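PDB 6TA8: tyrocidine synthase 2 from Brevibacillus parabrevis, which contains a condensation domain and belongs to the family of large multidomain nonribosomal peptide synthetases. Local coordinates for residues K196-Q207 with N312-F323. Numbering follows the deposited sequence.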
loop_
_atom_site.group_PDB
_atom_site.type_symbol
_atom_site.label_atom_id
_atom_site.label_comp_id
_atom_site.label_asym_id
_atom_site.label_seq_id
_atom_site.Cartn_x
_atom_site.Cartn_y
_atom_site.Cartn_z
ATOM N N LYS A 196 -19.036 -1.383 15.480
ATOM C CA LYS A 196 -18.237 -1.485 16.692
ATOM C C LYS A 196 -16.748 -1.447 16.367
ATOM O O LYS A 196 -16.302 -1.931 15.323
ATOM C CB LYS A 196 -18.574 -2.774 17.443
ATOM C CG LYS A 196 -19.983 -2.815 18.012
ATOM C CD LYS A 196 -20.128 -1.886 19.207
ATOM C CE LYS A 196 -21.525 -1.962 19.801
ATOM N NZ LYS A 196 -22.561 -1.498 18.837
ATOM N N LYS A 197 -15.977 -0.857 17.276
ATOM C CA LYS A 197 -14.537 -0.767 17.088
ATOM C C LYS A 197 -13.885 -2.130 17.272
ATOM O O LYS A 197 -14.230 -2.887 18.184
ATOM C CB LYS A 197 -13.923 0.225 18.077
ATOM C CG LYS A 197 -14.396 1.660 17.933
ATOM C CD LYS A 197 -13.536 2.583 18.782
ATOM C CE LYS A 197 -14.089 3.995 18.818
ATOM N NZ LYS A 197 -13.151 4.923 19.509
ATOM N N THR A 198 -12.935 -2.441 16.399
ATOM C CA THR A 198 -12.087 -3.608 16.577
ATOM C C THR A 198 -10.901 -3.211 17.458
ATOM O O THR A 198 -10.949 -2.196 18.159
ATOM C CB THR A 198 -11.667 -4.164 15.213
ATOM O OG1 THR A 198 -11.277 -3.086 14.353
ATOM C CG2 THR A 198 -12.818 -4.927 14.574
ATOM N N ASP A 199 -9.827 -3.994 17.437
ATOM C CA ASP A 199 -8.674 -3.692 18.274
ATOM C C ASP A 199 -7.995 -2.415 17.797
ATOM O O ASP A 199 -7.764 -2.231 16.598
ATOM C CB ASP A 199 -7.688 -4.858 18.264
ATOM C CG ASP A 199 -8.191 -6.050 19.059
ATOM O OD1 ASP A 199 -8.916 -5.838 20.053
ATOM O OD2 ASP A 199 -7.859 -7.197 18.691
ATOM N N SER A 200 -7.685 -1.530 18.739
ATOM C CA SER A 200 -7.041 -0.270 18.406
ATOM C C SER A 200 -5.626 -0.509 17.888
ATOM O O SER A 200 -5.010 -1.550 18.134
ATOM C CB SER A 200 -7.000 0.649 19.626
ATOM O OG SER A 200 -6.104 0.154 20.606
ATOM N N PHE A 201 -5.113 0.481 17.153
ATOM C CA PHE A 201 -3.735 0.416 16.683
ATOM C C PHE A 201 -2.740 0.462 17.835
ATOM O O PHE A 201 -1.614 -0.025 17.686
ATOM C CB PHE A 201 -3.455 1.555 15.702
ATOM C CG PHE A 201 -2.138 1.431 14.991
ATOM C CD1 PHE A 201 -2.003 0.589 13.899
ATOM C CD2 PHE A 201 -1.036 2.153 15.416
ATOM C CE1 PHE A 201 -0.791 0.471 13.244
ATOM C CE2 PHE A 201 0.177 2.039 14.765
ATOM C CZ PHE A 201 0.299 1.197 13.678
ATOM N N LYS A 202 -3.130 1.039 18.974
ATOM C CA LYS A 202 -2.273 1.005 20.153
ATOM C C LYS A 202 -2.181 -0.406 20.723
ATOM O O LYS A 202 -1.110 -0.833 21.170
ATOM C CB LYS A 202 -2.794 1.981 21.207
ATOM C CG LYS A 202 -1.984 2.005 22.493
ATOM C CD LYS A 202 -2.685 2.817 23.571
ATOM C CE LYS A 202 -1.906 2.792 24.877
ATOM N NZ LYS A 202 -2.651 3.464 25.978
ATOM N N ASP A 203 -3.292 -1.146 20.711
ATOM C CA ASP A 203 -3.274 -2.522 21.197
ATOM C C ASP A 203 -2.516 -3.444 20.251
ATOM O O ASP A 203 -1.854 -4.385 20.702
ATOM C CB ASP A 203 -4.701 -3.032 21.396
ATOM C CG ASP A 203 -5.411 -2.349 22.548
ATOM O OD1 ASP A 203 -4.724 -1.903 23.493
ATOM O OD2 ASP A 203 -6.657 -2.261 22.509
ATOM N N TRP A 204 -2.602 -3.193 18.943
ATOM C CA TRP A 204 -1.884 -4.019 17.979
ATOM C C TRP A 204 -0.376 -3.865 18.139
ATOM O O TRP A 204 0.359 -4.858 18.184
ATOM C CB TRP A 204 -2.318 -3.662 16.556
ATOM C CG TRP A 204 -1.472 -4.285 15.488
ATOM C CD1 TRP A 204 -0.357 -3.753 14.907
ATOM C CD2 TRP A 204 -1.676 -5.560 14.866
ATOM N NE1 TRP A 204 0.147 -4.617 13.967
ATOM C CE2 TRP A 204 -0.645 -5.735 13.922
ATOM C CE3 TRP A 204 -2.629 -6.571 15.018
ATOM C CZ2 TRP A 204 -0.539 -6.879 13.134
ATOM C CZ3 TRP A 204 -2.524 -7.706 14.235
ATOM C CH2 TRP A 204 -1.486 -7.849 13.305
ATOM N N ALA A 205 0.104 -2.621 18.227
ATOM C CA ALA A 205 1.536 -2.393 18.394
ATOM C C ALA A 205 2.034 -2.893 19.743
ATOM O O ALA A 205 3.189 -3.319 19.856
ATOM C CB ALA A 205 1.857 -0.908 18.226
ATOM N N ALA A 206 1.187 -2.840 20.774
ATOM C CA ALA A 206 1.568 -3.395 22.068
ATOM C C ALA A 206 1.667 -4.914 22.006
ATOM O O ALA A 206 2.598 -5.505 22.566
ATOM C CB ALA A 206 0.568 -2.965 23.139
ATOM N N GLN A 207 0.716 -5.563 21.332
ATOM C CA GLN A 207 0.785 -7.009 21.166
ATOM C C GLN A 207 1.877 -7.403 20.178
ATOM O O GLN A 207 2.409 -8.516 20.252
ATOM C CB GLN A 207 -0.577 -7.546 20.716
ATOM C CG GLN A 207 -0.627 -9.046 20.449
ATOM C CD GLN A 207 -0.062 -9.870 21.590
ATOM O OE1 GLN A 207 -0.337 -9.608 22.760
ATOM N NE2 GLN A 207 0.736 -10.874 21.249
ATOM N N ASN A 312 -2.866 -13.772 20.938
ATOM C CA ASN A 312 -3.745 -12.961 21.779
ATOM C C ASN A 312 -5.121 -12.739 21.164
ATOM O O ASN A 312 -5.874 -11.881 21.645
ATOM C CB ASN A 312 -3.112 -11.607 22.125
ATOM C CG ASN A 312 -3.680 -11.004 23.395
ATOM O OD1 ASN A 312 -3.104 -11.143 24.474
ATOM N ND2 ASN A 312 -4.816 -10.329 23.272
ATOM N N GLU A 313 -5.475 -13.489 20.115
ATOM C CA GLU A 313 -6.799 -13.416 19.489
ATOM C C GLU A 313 -7.134 -11.996 19.036
ATOM O O GLU A 313 -8.271 -11.537 19.164
ATOM C CB GLU A 313 -7.883 -13.954 20.428
ATOM C CG GLU A 313 -7.592 -15.337 20.987
ATOM C CD GLU A 313 -7.384 -15.323 22.489
ATOM O OE1 GLU A 313 -7.949 -14.435 23.162
ATOM O OE2 GLU A 313 -6.656 -16.203 22.998
ATOM N N MET A 314 -6.138 -11.296 18.501
ATOM C CA MET A 314 -6.343 -9.927 18.051
ATOM C C MET A 314 -7.281 -9.887 16.849
ATOM O O MET A 314 -7.353 -10.829 16.054
ATOM C CB MET A 314 -5.007 -9.276 17.694
ATOM C CG MET A 314 -3.991 -9.288 18.822
ATOM S SD MET A 314 -4.513 -8.313 20.246
ATOM C CE MET A 314 -4.394 -6.651 19.582
ATOM N N ASN A 315 -8.006 -8.778 16.723
ATOM C CA ASN A 315 -8.970 -8.588 15.642
ATOM C C ASN A 315 -8.806 -7.175 15.100
ATOM O O ASN A 315 -9.155 -6.204 15.780
ATOM C CB ASN A 315 -10.399 -8.826 16.131
ATOM C CG ASN A 315 -11.427 -8.676 15.029
ATOM O OD1 ASN A 315 -11.104 -8.768 13.846
ATOM N ND2 ASN A 315 -12.677 -8.446 15.414
ATOM N N VAL A 316 -8.283 -7.056 13.880
ATOM C CA VAL A 316 -8.072 -5.752 13.260
ATOM C C VAL A 316 -8.819 -5.686 11.933
ATOM O O VAL A 316 -8.304 -5.151 10.944
ATOM C CB VAL A 316 -6.573 -5.463 13.062
ATOM C CG1 VAL A 316 -5.931 -5.059 14.383
ATOM C CG2 VAL A 316 -5.869 -6.674 12.471
ATOM N N THR A 317 -10.042 -6.221 11.903
ATOM C CA THR A 317 -10.826 -6.196 10.672
ATOM C C THR A 317 -11.294 -4.784 10.340
ATOM O O THR A 317 -11.243 -4.365 9.178
ATOM C CB THR A 317 -12.020 -7.144 10.785
ATOM O OG1 THR A 317 -12.660 -6.966 12.054
ATOM C CG2 THR A 317 -11.567 -8.591 10.648
ATOM N N ARG A 318 -11.755 -4.036 11.344
ATOM C CA ARG A 318 -12.217 -2.666 11.160
ATOM C C ARG A 318 -11.198 -1.640 11.646
ATOM O O ARG A 318 -11.556 -0.477 11.863
ATOM C CB ARG A 318 -13.551 -2.458 11.877
ATOM C CG ARG A 318 -14.618 -3.481 11.525
ATOM C CD ARG A 318 -15.088 -3.313 10.092
ATOM N NE ARG A 318 -15.787 -2.047 9.896
ATOM C CZ ARG A 318 -16.273 -1.636 8.730
ATOM N NH1 ARG A 318 -16.139 -2.392 7.650
ATOM N NH2 ARG A 318 -16.895 -0.466 8.644
ATOM N N THR A 319 -9.944 -2.046 11.825
ATOM C CA THR A 319 -8.910 -1.165 12.349
ATOM C C THR A 319 -8.189 -0.468 11.202
ATOM O O THR A 319 -7.781 -1.112 10.231
ATOM C CB THR A 319 -7.911 -1.950 13.201
ATOM O OG1 THR A 319 -8.578 -2.489 14.349
ATOM C CG2 THR A 319 -6.775 -1.048 13.662
ATOM N N ILE A 320 -8.036 0.848 11.319
ATOM C CA ILE A 320 -7.350 1.659 10.321
ATOM C C ILE A 320 -5.932 1.924 10.806
ATOM O O ILE A 320 -5.722 2.293 11.968
ATOM C CB ILE A 320 -8.108 2.972 10.058
ATOM C CG1 ILE A 320 -9.381 2.689 9.257
ATOM C CG2 ILE A 320 -7.225 3.979 9.333
ATOM C CD1 ILE A 320 -10.138 3.928 8.858
ATOM N N GLY A 321 -4.961 1.720 9.925
ATOM C CA GLY A 321 -3.569 1.910 10.287
ATOM C C GLY A 321 -2.680 1.484 9.143
ATOM O O GLY A 321 -3.150 1.060 8.083
ATOM N N TRP A 322 -1.374 1.611 9.370
ATOM C CA TRP A 322 -0.363 1.183 8.403
ATOM C C TRP A 322 0.146 -0.184 8.847
ATOM O O TRP A 322 1.092 -0.294 9.628
ATOM C CB TRP A 322 0.764 2.204 8.292
ATOM C CG TRP A 322 1.596 2.036 7.053
ATOM C CD1 TRP A 322 1.328 1.219 5.993
ATOM C CD2 TRP A 322 2.832 2.695 6.749
ATOM N NE1 TRP A 322 2.319 1.330 5.047
ATOM C CE2 TRP A 322 3.253 2.231 5.487
ATOM C CE3 TRP A 322 3.621 3.635 7.419
ATOM C CZ2 TRP A 322 4.428 2.674 4.882
ATOM C CZ3 TRP A 322 4.788 4.073 6.815
ATOM C CH2 TRP A 322 5.179 3.592 5.561
ATOM N N PHE A 323 -0.493 -1.236 8.337
ATOM C CA PHE A 323 -0.177 -2.609 8.703
ATOM C C PHE A 323 0.721 -3.300 7.684
ATOM O O PHE A 323 0.934 -4.511 7.787
ATOM C CB PHE A 323 -1.466 -3.417 8.880
ATOM C CG PHE A 323 -2.245 -3.065 10.115
ATOM C CD1 PHE A 323 -2.937 -1.867 10.200
ATOM C CD2 PHE A 323 -2.296 -3.939 11.188
ATOM C CE1 PHE A 323 -3.658 -1.545 11.336
ATOM C CE2 PHE A 323 -3.015 -3.624 12.324
ATOM C CZ PHE A 323 -3.696 -2.426 12.399
#
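Asp199 grips the backbone of Asn315 at two points. Asp199 N donates to Asn315 O at 2.8 Å, and Asn315 N returns a bond to Asp199 OD2. The second donor meets the carboxylate on its anti side, 32° out of its plane. The other carboxylate oxygen, OD1, is taken by Ser26.

Next to this pair, two hydroxyls form a short chain of bonds. Thr198 OG1 donates to Thr319 OG1 at 2.8 Å. Thr319 OG1 in turn donates to Asp199 O, at a separation modelled too short to be taken literally. Thr198 OG1 sits between its backbone N and carbonyl carbon (chi1 44°), where it also receives a weak bond from Arg318 N. The Arg318 side chain leads away to a salt bridge with Asp178.

Within the condensation domain, the contact ties the start of helix 201-212, N-capped by Ser200, to the long loop between strands 297-304 and 325-332.

Phe201, Trp204 and Phe323 form an aromatic cluster. Phe323 points CE2 at one face of the Trp204 indole, 3.5 Å from Trp204 CD2, with planes 57° apart. The edge of Phe201 meets the Phe323 face in an offset edge-to-face pair, the planes nearly perpendicular. Val316 CG1 packs 3.7 Å from Trp204 CE3.

Farther along the helix, Gln207 meets Met314, whose folded side chain lays CG 3.7 Å from Gln207 CG and turns CE toward Asp203 O. Gln207 NE2 bonds to Ile310 O, while Asn312 CB packs against Gln207 OE1.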